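Local coordinates for beta-ketoacyl-[acyl-carrier-protein] synthase FabY (Pseudomonas aeruginosa, PDB 4CW4) that catalyses the condensation of acetyl-CoA with malonyl-ACP to give acetoacetyl-ACP, the primer that starts bacterial fatty acid synthesis, at residues Val425-His439 / Asp527-Gly539. Sequence-based numbering, arbitrary orientation. Where two conformers were deposited one is given.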
loop_
_atom_site.group_PDB
_atom_site.type_symbol
_atom_site.label_atom_id
_atom_site.label_comp_id
_atom_site.label_asym_id
_atom_site.label_seq_id
_atom_site.Cartn_x
_atom_site.Cartn_y
_atom_site.Cartn_z
ATOM N N VAL A 425 -8.643 11.294 29.958
ATOM C CA VAL A 425 -8.274 12.554 30.625
ATOM C C VAL A 425 -9.456 13.270 31.283
ATOM O O VAL A 425 -9.261 14.229 32.020
ATOM C CB VAL A 425 -7.540 13.563 29.663
ATOM C CG1 VAL A 425 -6.280 12.959 29.076
ATOM C CG2 VAL A 425 -8.461 14.032 28.542
ATOM N N GLY A 426 -10.675 12.807 31.022
ATOM C CA GLY A 426 -11.865 13.430 31.566
ATOM C C GLY A 426 -12.465 14.499 30.688
ATOM O O GLY A 426 -11.776 15.072 29.831
ATOM N N LEU A 427 -13.746 14.774 30.913
ATOM C CA LEU A 427 -14.492 15.742 30.117
ATOM C C LEU A 427 -13.940 17.153 30.210
ATOM O O LEU A 427 -13.908 17.864 29.220
ATOM C CB LEU A 427 -15.948 15.800 30.566
ATOM C CG LEU A 427 -17.041 15.210 29.699
ATOM C CD1 LEU A 427 -18.382 15.519 30.364
ATOM C CD2 LEU A 427 -16.986 15.713 28.244
ATOM N N ASP A 428 -13.553 17.579 31.410
ATOM C CA ASP A 428 -13.066 18.947 31.597
ATOM C C ASP A 428 -11.828 19.206 30.752
ATOM O O ASP A 428 -11.726 20.239 30.084
ATOM C CB ASP A 428 -12.767 19.224 33.069
ATOM C CG ASP A 428 -12.281 20.646 33.302
ATOM O OD1 ASP A 428 -13.109 21.569 33.207
ATOM O OD2 ASP A 428 -11.072 20.836 33.558
ATOM N N THR A 429 -10.887 18.265 30.766
ATOM C CA THR A 429 -9.658 18.430 29.988
ATOM C C THR A 429 -9.952 18.441 28.484
ATOM O O THR A 429 -9.365 19.203 27.743
ATOM C CB THR A 429 -8.615 17.360 30.353
ATOM O OG1 THR A 429 -8.196 17.562 31.704
ATOM C CG2 THR A 429 -7.394 17.464 29.453
ATOM N N VAL A 430 -10.866 17.601 28.034
ATOM C CA VAL A 430 -11.265 17.643 26.635
ATOM C C VAL A 430 -11.934 18.985 26.296
ATOM O O VAL A 430 -11.644 19.588 25.264
ATOM C CB VAL A 430 -12.173 16.462 26.281
ATOM C CG1 VAL A 430 -12.812 16.648 24.894
ATOM C CG2 VAL A 430 -11.373 15.167 26.305
ATOM N N ARG A 431 -12.798 19.470 27.183
ATOM C CA ARG A 431 -13.523 20.699 26.913
ATOM C C ARG A 431 -12.660 21.940 26.929
ATOM O O ARG A 431 -12.949 22.879 26.208
ATOM C CB ARG A 431 -14.680 20.878 27.899
ATOM C CG ARG A 431 -15.847 19.959 27.591
ATOM C CD ARG A 431 -16.901 20.011 28.700
ATOM N NE ARG A 431 -18.064 19.210 28.331
ATOM C CZ ARG A 431 -19.020 18.835 29.174
ATOM N NH1 ARG A 431 -18.975 19.188 30.461
ATOM N NH2 ARG A 431 -20.027 18.100 28.729
ATOM N N HIS A 432 -11.619 21.969 27.755
ATOM C CA HIS A 432 -10.874 23.201 27.963
ATOM C C HIS A 432 -9.386 23.125 27.686
ATOM O O HIS A 432 -8.703 24.141 27.740
ATOM C CB HIS A 432 -11.115 23.688 29.395
ATOM C CG HIS A 432 -12.555 23.913 29.703
ATOM N ND1 HIS A 432 -13.277 24.947 29.148
ATOM C CD2 HIS A 432 -13.423 23.216 30.472
ATOM C CE1 HIS A 432 -14.522 24.893 29.585
ATOM N NE2 HIS A 432 -14.638 23.850 30.385
ATOM N N ALA A 433 -8.888 21.943 27.339
ATOM C CA ALA A 433 -7.467 21.779 27.079
ATOM C C ALA A 433 -7.210 20.813 25.935
ATOM O O ALA A 433 -6.215 20.090 25.945
ATOM C CB ALA A 433 -6.751 21.322 28.332
ATOM N N SER A 434 -8.093 20.819 24.939
ATOM C CA SER A 434 -7.850 20.040 23.724
ATOM C C SER A 434 -7.943 20.927 22.491
ATOM O O SER A 434 -8.580 21.979 22.520
ATOM C CB SER A 434 -8.795 18.825 23.613
ATOM O OG SER A 434 -10.075 19.191 23.159
ATOM N N PHE A 435 -7.284 20.499 21.417
ATOM C CA PHE A 435 -7.333 21.199 20.139
ATOM C C PHE A 435 -7.379 20.184 19.004
ATOM O O PHE A 435 -7.106 18.991 19.196
ATOM C CB PHE A 435 -6.182 22.214 19.992
ATOM C CG PHE A 435 -4.789 21.617 19.861
ATOM C CD1 PHE A 435 -4.165 20.976 20.928
ATOM C CD2 PHE A 435 -4.071 21.773 18.677
ATOM C CE1 PHE A 435 -2.865 20.470 20.797
ATOM C CE2 PHE A 435 -2.788 21.263 18.546
ATOM C CZ PHE A 435 -2.187 20.617 19.611
ATOM N N VAL A 436 -7.752 20.674 17.828
ATOM C CA VAL A 436 -7.889 19.835 16.651
ATOM C C VAL A 436 -6.886 20.267 15.595
ATOM O O VAL A 436 -6.796 21.439 15.223
ATOM C CB VAL A 436 -9.307 19.944 16.043
ATOM C CG1 VAL A 436 -9.425 19.083 14.767
ATOM C CG2 VAL A 436 -10.380 19.566 17.054
ATOM N N HIS A 437 -6.104 19.308 15.129
ATOM C CA HIS A 437 -5.341 19.454 13.899
ATOM C C HIS A 437 -6.267 19.037 12.775
ATOM O O HIS A 437 -6.423 17.845 12.469
ATOM C CB HIS A 437 -4.055 18.622 13.935
ATOM C CG HIS A 437 -2.836 19.469 14.082
ATOM N ND1 HIS A 437 -2.264 20.107 13.008
ATOM C CD2 HIS A 437 -2.130 19.854 15.179
ATOM C CE1 HIS A 437 -1.251 20.843 13.430
ATOM N NE2 HIS A 437 -1.147 20.702 14.744
ATOM N N ALA A 438 -6.904 20.038 12.176
ATOM C CA ALA A 438 -7.879 19.797 11.143
ATOM C C ALA A 438 -7.206 19.275 9.902
ATOM O O ALA A 438 -6.076 19.625 9.595
ATOM C CB ALA A 438 -8.620 21.063 10.802
ATOM N N HIS A 439 -7.944 18.457 9.182
ATOM C CA HIS A 439 -7.512 17.987 7.882
ATOM C C HIS A 439 -7.195 19.208 7.020
ATOM O O HIS A 439 -6.129 19.290 6.431
ATOM C CB HIS A 439 -8.589 17.129 7.242
ATOM C CG HIS A 439 -8.212 16.620 5.894
ATOM N ND1 HIS A 439 -7.128 15.791 5.695
ATOM C CD2 HIS A 439 -8.762 16.829 4.672
ATOM C CE1 HIS A 439 -7.038 15.494 4.409
ATOM N NE2 HIS A 439 -8.004 16.128 3.765
ATOM N N ASP A 527 -3.977 30.270 27.875
ATOM C CA ASP A 527 -3.590 30.417 29.272
ATOM C C ASP A 527 -3.442 29.033 29.887
ATOM O O ASP A 527 -2.447 28.741 30.554
ATOM C CB ASP A 527 -4.618 31.236 30.070
ATOM C CG ASP A 527 -4.489 32.733 29.836
ATOM O OD1 ASP A 527 -3.568 33.156 29.100
ATOM O OD2 ASP A 527 -5.304 33.491 30.405
ATOM N N LYS A 528 -4.434 28.180 29.656
ATOM C CA LYS A 528 -4.390 26.812 30.152
ATOM C C LYS A 528 -3.709 25.935 29.092
ATOM O O LYS A 528 -4.219 25.817 27.977
ATOM C CB LYS A 528 -5.807 26.307 30.422
ATOM C CG LYS A 528 -5.878 24.882 30.951
ATOM C CD LYS A 528 -7.307 24.402 31.098
ATOM C CE LYS A 528 -7.325 23.000 31.699
ATOM N NZ LYS A 528 -8.691 22.402 31.904
ATOM N N PRO A 529 -2.548 25.328 29.422
ATOM C CA PRO A 529 -1.822 24.526 28.423
ATOM C C PRO A 529 -2.696 23.461 27.777
ATOM O O PRO A 529 -3.504 22.829 28.442
ATOM C CB PRO A 529 -0.714 23.858 29.236
ATOM C CG PRO A 529 -0.527 24.743 30.438
ATOM C CD PRO A 529 -1.859 25.354 30.729
ATOM N N LEU A 530 -2.523 23.275 26.477
ATOM C CA LEU A 530 -3.246 22.248 25.749
ATOM C C LEU A 530 -2.618 20.895 26.069
ATOM O O LEU A 530 -1.392 20.761 26.082
ATOM C CB LEU A 530 -3.213 22.561 24.257
ATOM C CG LEU A 530 -4.018 23.782 23.842
ATOM C CD1 LEU A 530 -3.570 24.286 22.477
ATOM C CD2 LEU A 530 -5.500 23.471 23.861
ATOM N N GLU A 531 -3.463 19.905 26.352
ATOM C CA GLU A 531 -3.019 18.601 26.842
ATOM C C GLU A 531 -3.345 17.467 25.892
ATOM O O GLU A 531 -2.766 16.403 26.009
ATOM C CB GLU A 531 -3.648 18.273 28.203
ATOM C CG GLU A 531 -3.463 19.342 29.287
ATOM C CD GLU A 531 -2.047 19.452 29.821
ATOM O OE1 GLU A 531 -1.109 18.862 29.250
ATOM O OE2 GLU A 531 -1.872 20.170 30.831
ATOM N N VAL A 532 -4.282 17.699 24.978
ATOM C CA VAL A 532 -4.745 16.661 24.069
ATOM C C VAL A 532 -4.927 17.242 22.681
ATOM O O VAL A 532 -5.505 18.309 22.537
ATOM C CB VAL A 532 -6.091 16.103 24.528
ATOM C CG1 VAL A 532 -6.659 15.075 23.513
ATOM C CG2 VAL A 532 -5.957 15.498 25.905
ATOM N N CYS A 533 -4.437 16.523 21.664
ATOM C CA CYS A 533 -4.692 16.902 20.281
ATOM C C CYS A 533 -5.414 15.785 19.543
ATOM O O CYS A 533 -5.034 14.605 19.644
ATOM C CB CYS A 533 -3.397 17.202 19.534
ATOM S SG CYS A 533 -3.681 17.806 17.848
ATOM N N PHE A 534 -6.442 16.172 18.795
ATOM C CA PHE A 534 -7.120 15.281 17.869
ATOM C C PHE A 534 -6.604 15.572 16.463
ATOM O O PHE A 534 -6.790 16.679 15.930
ATOM C CB PHE A 534 -8.616 15.516 17.951
ATOM C CG PHE A 534 -9.166 15.280 19.329
ATOM C CD1 PHE A 534 -9.325 14.000 19.799
ATOM C CD2 PHE A 534 -9.486 16.335 20.157
ATOM C CE1 PHE A 534 -9.811 13.764 21.054
ATOM C CE2 PHE A 534 -9.965 16.106 21.422
ATOM C CZ PHE A 534 -10.129 14.818 21.874
ATOM N N ILE A 535 -5.935 14.579 15.880
ATOM C CA ILE A 535 -5.429 14.667 14.513
ATOM C C ILE A 535 -6.512 14.134 13.573
ATOM O O ILE A 535 -6.932 12.979 13.718
ATOM C CB ILE A 535 -4.166 13.801 14.326
ATOM C CG1 ILE A 535 -3.094 14.087 15.389
ATOM C CG2 ILE A 535 -3.603 13.996 12.929
ATOM C CD1 ILE A 535 -2.579 15.466 15.438
ATOM N N ASN A 536 -6.976 14.960 12.639
ATOM C CA ASN A 536 -8.044 14.561 11.746
ATOM C C ASN A 536 -7.593 14.469 10.293
ATOM O O ASN A 536 -6.873 15.343 9.793
ATOM C CB ASN A 536 -9.231 15.517 11.849
ATOM C CG ASN A 536 -10.506 14.884 11.314
ATOM O OD1 ASN A 536 -10.762 13.693 11.549
ATOM N ND2 ASN A 536 -11.272 15.640 10.537
ATOM N N SER A 537 -8.001 13.404 9.621
ATOM C CA SER A 537 -7.527 13.155 8.260
ATOM C C SER A 537 -8.517 12.360 7.430
ATOM O O SER A 537 -9.350 11.588 7.925
ATOM C CB SER A 537 -6.187 12.425 8.290
ATOM O OG SER A 537 -5.543 12.407 7.033
ATOM N N LYS A 538 -8.409 12.524 6.117
ATOM C CA LYS A 538 -9.322 11.847 5.224
ATOM C C LYS A 538 -8.686 11.857 3.880
ATOM O O LYS A 538 -7.692 12.555 3.614
ATOM C CB LYS A 538 -10.666 12.575 5.117
ATOM C CG LYS A 538 -11.016 13.483 6.285
ATOM C CD LYS A 538 -11.896 14.617 5.874
ATOM C CE LYS A 538 -13.256 14.175 5.468
ATOM N NZ LYS A 538 -14.294 15.075 6.042
ATOM N N GLY A 539 -9.283 11.079 3.010
ATOM C CA GLY A 539 -8.805 11.022 1.670
ATOM C C GLY A 539 -9.895 10.413 0.867
ATOM O O GLY A 539 -10.917 9.949 1.376
HETATM O O HOH W 1 -4.670 14.982 6.857
#
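One face of the Phe435 ring carries Cys533: SG lies 3.8 Å from the ring centroid and 21° off its normal, a sulfur-aromatic contact, and CB adds a CH-pi contact beside it. With CG between its backbone N and carbonyl carbon (chi1 68°), Phe435 swings its ring toward the neighbouring strand, where Leu530 CD1 also meets Phe435 CD1 at 3.7 Å. The same sulfur sits in plane at the edge of His437, with CD2 3.7 Å from Cys533 SG. Facing helix 409-425, the Phe534 ring takes Val532 CG1 over one face and Ser434 OG at its edge; that hydroxyl bonds to Val430 O, in the carbonyl plane on a lone pair. Strands 434-437 and 532-539 run parallel and are joined in regular alternation, for instance by Phe534 N to Phe435 O (2.9 Å, 170° at the hydrogen). At the start of the ladder Ala433 O accepts from both Glu531 N and Val532 N, and outside it Asp428 OD2 and Lys528 NZ form a 3.3 Å salt bridge. At the far end, His439 has in plane at its ring edge a water 2.8 Å from ND1, which in one conformer of Ser537 also bonds its OG. The His439 side chain comes within about 4 Å of that of His477 and about 5 Å of that of Cys286 (nearest atoms), consistent with the Cys-His-His active site of KAS I/II enzymes, with His439 just after strand 434-437 of the thiolase fold.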